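Histone acetyltransferase HPA2 and related acetyltransferases (Corynebacterium glutamicum ATCC 13032, PDB 2QEC) probably transfers an acyl group, most likely acetyl from acetyl-CoA, to an amine, like other GCN5-related N-acetyltransferases. Local coordinates at residues A[17-31]-A[42-54]. The protein carries 1 engineered substitution. Numbering follows the deposited sequence.
Sequences IVDVLVEAFANDPTF and SAKLRALFELQIE. Engineered in segment 17-31: Thr30 (natural residue Ala).
Ser42 meets Ala26 and Val22 where two helices of the GNAT fold, 14-25 and 43-60, pack against each other beside the central sheet. Their local axes come within 9.5 Å at 133°, roughly midway between perpendicular and antiparallel. Ser42, at the N-cap position of its helix, lays CB against Val22 CG1, while a water bridges its OG to the carbonyl O of Ala26. One turn on, Leu45 splits its two methyls: CD2 rests 3.6 Å from Phe25 O and also touches Ala26 CA, whereas CD1 reaches Phe31 CB in the short helix 29-32. Arg46 leaves its helix with CG anti to the backbone N (chi1 -178°) and bends at chi3, folding the guanidinium back over Val22, whose CG2 lies beneath the centre of one face. At the edge of that group NH1 binds Asp19 OD1 at 2.8 Å in a salt bridge; the bond tilts a little out of the guanidinium plane, and the carboxylate is turned steeply against it. Phe49 is the central knob, set among Leu21, Val22, Phe25 and Phe31. Leu21 CB makes a CH-pi contact over one ring face, 3.8 Å from the centroid, and the ring edge points at the face of Phe31 in a T-shaped pair with planes at 60°. Phe31 also touches Tyr129, and Leu21 and Phe25 touch Thr130, linking this cluster to strand 126-133 of the sheet. Beyond it, Glu50 crosses Val18 at about a right angle, its CG touching both methyls. Ile53 closes the apolar seam: its CD1 sits 3.6 Å from both Ile17 CG2 and Val18 CG2 and meets Leu21 CD1 tip to tip at 3.9 Å.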
loop_
_atom_site.group_PDB
_atom_site.type_symbol
_atom_site.label_atom_id
_atom_site.label_comp_id
_atom_site.label_asym_id
_atom_site.label_seq_id
_atom_site.Cartn_x
_atom_site.Cartn_y
_atom_site.Cartn_z
ATOM N N ILE A 17 -10.337 -15.962 26.087
ATOM C CA ILE A 17 -9.739 -15.342 24.884
ATOM C C ILE A 17 -8.199 -15.538 24.904
ATOM O O ILE A 17 -7.600 -16.003 23.927
ATOM C CB ILE A 17 -10.148 -13.884 24.819
ATOM C CG1 ILE A 17 -11.583 -13.761 24.294
ATOM C CG2 ILE A 17 -9.248 -13.086 23.908
ATOM C CD1 ILE A 17 -12.140 -12.414 24.402
ATOM N N VAL A 18 -7.587 -15.238 26.043
ATOM C CA VAL A 18 -6.130 -15.400 26.217
ATOM C C VAL A 18 -5.752 -16.867 26.095
ATOM O O VAL A 18 -4.771 -17.203 25.447
ATOM C CB VAL A 18 -5.673 -14.806 27.534
ATOM C CG1 VAL A 18 -4.207 -15.186 27.840
ATOM C CG2 VAL A 18 -5.875 -13.284 27.548
ATOM N N ASP A 19 -6.525 -17.757 26.717
ATOM C CA ASP A 19 -6.306 -19.202 26.578
ATOM C C ASP A 19 -6.280 -19.612 25.121
ATOM O O ASP A 19 -5.451 -20.439 24.711
ATOM C CB ASP A 19 -7.406 -20.031 27.227
ATOM C CG ASP A 19 -7.363 -20.013 28.732
ATOM O OD1 ASP A 19 -6.331 -19.636 29.328
ATOM O OD2 ASP A 19 -8.398 -20.364 29.313
ATOM N N VAL A 20 -7.218 -19.088 24.347
ATOM C CA VAL A 20 -7.295 -19.407 22.892
ATOM C C VAL A 20 -6.084 -18.875 22.079
ATOM O O VAL A 20 -5.505 -19.579 21.236
ATOM C CB VAL A 20 -8.632 -18.918 22.269
ATOM C CG1 VAL A 20 -8.634 -19.121 20.798
ATOM C CG2 VAL A 20 -9.820 -19.728 22.867
ATOM N N LEU A 21 -5.691 -17.642 22.339
ATOM C CA LEU A 21 -4.495 -17.076 21.720
ATOM C C LEU A 21 -3.228 -17.888 22.025
ATOM O O LEU A 21 -2.410 -18.147 21.151
ATOM C CB LEU A 21 -4.336 -15.627 22.180
ATOM C CG LEU A 21 -5.388 -14.660 21.628
ATOM C CD1 LEU A 21 -5.476 -13.360 22.456
ATOM C CD2 LEU A 21 -5.139 -14.384 20.205
ATOM N N VAL A 22 -3.063 -18.251 23.286
ATOM C CA VAL A 22 -1.898 -19.005 23.727
ATOM C C VAL A 22 -1.861 -20.378 23.048
ATOM O O VAL A 22 -0.808 -20.809 22.580
ATOM C CB VAL A 22 -1.891 -19.154 25.262
ATOM C CG1 VAL A 22 -0.807 -20.136 25.706
ATOM C CG2 VAL A 22 -1.698 -17.785 25.931
ATOM N N GLU A 23 -2.996 -21.076 23.018
ATOM C CA GLU A 23 -3.058 -22.392 22.401
ATOM C C GLU A 23 -2.725 -22.243 20.946
ATOM O O GLU A 23 -1.960 -23.019 20.418
ATOM C CB GLU A 23 -4.435 -23.032 22.578
ATOM C CG GLU A 23 -4.519 -24.449 22.031
ATOM C CD GLU A 23 -5.936 -24.927 21.856
ATOM O OE1 GLU A 23 -6.572 -24.501 20.879
ATOM O OE2 GLU A 23 -6.408 -25.745 22.670
ATOM N N ALA A 24 -3.265 -21.225 20.290
ATOM C CA ALA A 24 -3.031 -21.074 18.878
ATOM C C ALA A 24 -1.544 -20.754 18.609
ATOM O O ALA A 24 -0.956 -21.254 17.666
ATOM C CB ALA A 24 -3.931 -19.995 18.298
ATOM N N PHE A 25 -0.928 -19.931 19.445
ATOM C CA PHE A 25 0.360 -19.341 19.069
ATOM C C PHE A 25 1.546 -19.850 19.895
ATOM O O PHE A 25 2.639 -19.343 19.743
ATOM C CB PHE A 25 0.246 -17.821 19.090
ATOM C CG PHE A 25 -0.721 -17.280 18.060
ATOM C CD1 PHE A 25 -0.581 -17.610 16.709
ATOM C CD2 PHE A 25 -1.779 -16.472 18.432
ATOM C CE1 PHE A 25 -1.484 -17.151 15.773
ATOM C CE2 PHE A 25 -2.683 -16.014 17.498
ATOM C CZ PHE A 25 -2.546 -16.343 16.175
ATOM N N ALA A 26 1.325 -20.852 20.744
ATOM C CA ALA A 26 2.346 -21.345 21.641
ATOM C C ALA A 26 3.609 -21.772 20.905
ATOM O O ALA A 26 4.703 -21.687 21.460
ATOM C CB ALA A 26 1.815 -22.508 22.472
ATOM N N ASN A 27 3.466 -22.247 19.669
ATOM C CA ASN A 27 4.620 -22.736 18.916
ATOM C C ASN A 27 4.834 -22.004 17.638
ATOM O O ASN A 27 5.566 -22.481 16.793
ATOM C CB ASN A 27 4.493 -24.231 18.627
ATOM C CG ASN A 27 4.548 -25.049 19.884
ATOM O OD1 ASN A 27 3.543 -25.614 20.315
ATOM N ND2 ASN A 27 5.720 -25.081 20.518
ATOM N N ASP A 28 4.231 -20.831 17.522
ATOM C CA ASP A 28 4.327 -20.041 16.315
ATOM C C ASP A 28 5.572 -19.147 16.282
ATOM O O ASP A 28 5.668 -18.223 17.072
ATOM C CB ASP A 28 3.089 -19.164 16.212
ATOM C CG ASP A 28 2.915 -18.559 14.840
ATOM O OD1 ASP A 28 3.898 -18.091 14.258
ATOM O OD2 ASP A 28 1.771 -18.545 14.354
ATOM N N PRO A 29 6.476 -19.342 15.288
ATOM C CA PRO A 29 7.685 -18.513 15.123
ATOM C C PRO A 29 7.416 -17.021 15.137
ATOM O O PRO A 29 8.267 -16.243 15.543
ATOM C CB PRO A 29 8.195 -18.902 13.715
ATOM C CG PRO A 29 7.683 -20.246 13.489
ATOM C CD PRO A 29 6.386 -20.374 14.239
ATOM N N THR A 30 6.265 -16.635 14.629
ATOM C CA THR A 30 5.855 -15.242 14.621
ATOM C C THR A 30 5.883 -14.639 16.036
ATOM O O THR A 30 6.295 -13.494 16.205
ATOM C CB THR A 30 4.480 -15.110 13.947
ATOM O OG1 THR A 30 4.663 -15.299 12.534
ATOM C CG2 THR A 30 3.840 -13.731 14.188
ATOM N N PHE A 31 5.508 -15.424 17.045
ATOM C CA PHE A 31 5.519 -14.943 18.427
ATOM C C PHE A 31 6.755 -15.341 19.189
ATOM O O PHE A 31 7.314 -14.530 19.901
ATOM C CB PHE A 31 4.245 -15.382 19.134
ATOM C CG PHE A 31 3.061 -14.608 18.702
ATOM C CD1 PHE A 31 2.790 -13.381 19.278
ATOM C CD2 PHE A 31 2.232 -15.084 17.687
ATOM C CE1 PHE A 31 1.703 -12.656 18.866
ATOM C CE2 PHE A 31 1.129 -14.363 17.271
ATOM C CZ PHE A 31 0.864 -13.142 17.852
ATOM N N SER A 42 4.322 -21.375 28.293
ATOM C CA SER A 42 3.984 -20.176 27.545
ATOM C C SER A 42 3.570 -19.003 28.427
ATOM O O SER A 42 2.730 -18.197 28.026
ATOM C CB SER A 42 2.897 -20.476 26.503
ATOM O OG SER A 42 3.382 -21.440 25.584
ATOM N N ALA A 43 4.206 -18.884 29.591
ATOM C CA ALA A 43 3.792 -17.909 30.606
ATOM C C ALA A 43 4.050 -16.466 30.194
ATOM O O ALA A 43 3.258 -15.571 30.482
ATOM C CB ALA A 43 4.512 -18.223 31.936
ATOM N N LYS A 44 5.168 -16.241 29.519
ATOM C CA LYS A 44 5.517 -14.908 29.051
ATOM C C LYS A 44 4.634 -14.532 27.841
ATOM O O LYS A 44 4.145 -13.408 27.756
ATOM C CB LYS A 44 7.003 -14.814 28.710
ATOM C CG LYS A 44 7.912 -14.948 29.937
ATOM C CD LYS A 44 9.419 -14.893 29.578
ATOM C CE LYS A 44 9.959 -16.213 29.002
ATOM N NZ LYS A 44 11.486 -16.313 29.056
ATOM N N LEU A 45 4.362 -15.489 26.962
ATOM C CA LEU A 45 3.436 -15.250 25.831
ATOM C C LEU A 45 2.038 -14.898 26.324
ATOM O O LEU A 45 1.388 -13.986 25.794
ATOM C CB LEU A 45 3.339 -16.493 24.959
ATOM C CG LEU A 45 2.401 -16.472 23.727
ATOM C CD1 LEU A 45 2.837 -15.413 22.797
ATOM C CD2 LEU A 45 2.415 -17.790 23.027
ATOM N N ARG A 46 1.563 -15.674 27.294
ATOM C CA ARG A 46 0.320 -15.395 27.993
ATOM C C ARG A 46 0.252 -13.978 28.572
ATOM O O ARG A 46 -0.716 -13.257 28.338
ATOM C CB ARG A 46 0.100 -16.410 29.093
ATOM C CG ARG A 46 -1.238 -16.158 29.824
ATOM C CD ARG A 46 -1.515 -17.208 30.881
ATOM N NE ARG A 46 -1.625 -18.519 30.256
ATOM C CZ ARG A 46 -2.726 -19.024 29.704
ATOM N NH1 ARG A 46 -3.883 -18.351 29.712
ATOM N NH2 ARG A 46 -2.652 -20.246 29.162
ATOM N N ALA A 47 1.306 -13.560 29.272
ATOM C CA ALA A 47 1.398 -12.205 29.811
ATOM C C ALA A 47 1.330 -11.162 28.696
ATOM O O ALA A 47 0.676 -10.143 28.861
ATOM C CB ALA A 47 2.681 -12.030 30.617
ATOM N N LEU A 48 1.950 -11.439 27.557
ATOM C CA LEU A 48 1.937 -10.491 26.425
ATOM C C LEU A 48 0.527 -10.258 25.922
ATOM O O LEU A 48 0.097 -9.118 25.773
ATOM C CB LEU A 48 2.818 -10.979 25.263
ATOM C CG LEU A 48 2.751 -10.119 23.971
ATOM C CD1 LEU A 48 3.188 -8.673 24.259
ATOM C CD2 LEU A 48 3.543 -10.671 22.832
ATOM N N PHE A 49 -0.168 -11.350 25.624
ATOM C CA PHE A 49 -1.564 -11.298 25.199
ATOM C C PHE A 49 -2.490 -10.632 26.233
ATOM O O PHE A 49 -3.355 -9.850 25.858
ATOM C CB PHE A 49 -2.078 -12.703 24.840
ATOM C CG PHE A 49 -1.522 -13.264 23.545
ATOM C CD1 PHE A 49 -1.483 -12.493 22.399
ATOM C CD2 PHE A 49 -1.083 -14.571 23.461
ATOM C CE1 PHE A 49 -1.014 -13.011 21.218
ATOM C CE2 PHE A 49 -0.604 -15.095 22.256
ATOM C CZ PHE A 49 -0.573 -14.304 21.145
ATOM N N GLU A 50 -2.311 -10.928 27.523
ATOM C CA GLU A 50 -3.101 -10.262 28.566
ATOM C C GLU A 50 -2.939 -8.746 28.534
ATOM O O GLU A 50 -3.921 -8.024 28.653
ATOM C CB GLU A 50 -2.741 -10.799 29.937
ATOM C CG GLU A 50 -3.204 -12.212 30.125
ATOM C CD GLU A 50 -2.716 -12.859 31.398
ATOM O OE1 GLU A 50 -1.672 -12.420 31.962
ATOM O OE2 GLU A 50 -3.378 -13.838 31.817
ATOM N N LEU A 51 -1.716 -8.286 28.342
ATOM C CA LEU A 51 -1.380 -6.867 28.265
ATOM C C LEU A 51 -1.914 -6.179 26.996
ATOM O O LEU A 51 -2.436 -5.069 27.068
ATOM C CB LEU A 51 0.136 -6.713 28.314
ATOM C CG LEU A 51 0.714 -5.298 28.226
ATOM C CD1 LEU A 51 0.504 -4.547 29.530
ATOM C CD2 LEU A 51 2.168 -5.364 27.890
ATOM N N GLN A 52 -1.759 -6.833 25.848
ATOM C CA GLN A 52 -2.270 -6.307 24.582
ATOM C C GLN A 52 -3.799 -6.140 24.644
ATOM O O GLN A 52 -4.319 -5.111 24.262
ATOM C CB GLN A 52 -1.853 -7.195 23.396
ATOM C CG GLN A 52 -0.452 -6.910 22.857
ATOM C CD GLN A 52 0.040 -7.956 21.882
ATOM O OE1 GLN A 52 -0.472 -9.060 21.824
ATOM N NE2 GLN A 52 1.032 -7.600 21.095
ATOM N N ILE A 53 -4.508 -7.138 25.140
ATOM C CA ILE A 53 -5.960 -7.040 25.286
ATOM C C ILE A 53 -6.365 -5.929 26.244
ATOM O O ILE A 53 -7.249 -5.129 25.955
ATOM C CB ILE A 53 -6.540 -8.372 25.777
ATOM C CG1 ILE A 53 -6.512 -9.388 24.640
ATOM C CG2 ILE A 53 -7.989 -8.207 26.345
ATOM C CD1 ILE A 53 -6.772 -10.787 25.127
ATOM N N GLU A 54 -5.696 -5.878 27.382
ATOM C CA GLU A 54 -6.084 -4.994 28.467
ATOM C C GLU A 54 -5.826 -3.532 28.117
ATOM O O GLU A 54 -6.672 -2.673 28.377
ATOM C CB GLU A 54 -5.326 -5.412 29.725
ATOM C CG GLU A 54 -5.540 -4.572 30.953
ATOM C CD GLU A 54 -4.409 -4.760 31.948
ATOM O OE1 GLU A 54 -4.215 -5.907 32.418
ATOM O OE2 GLU A 54 -3.712 -3.764 32.238
HETATM O O HOH W 1 5.323 -20.606 23.846
#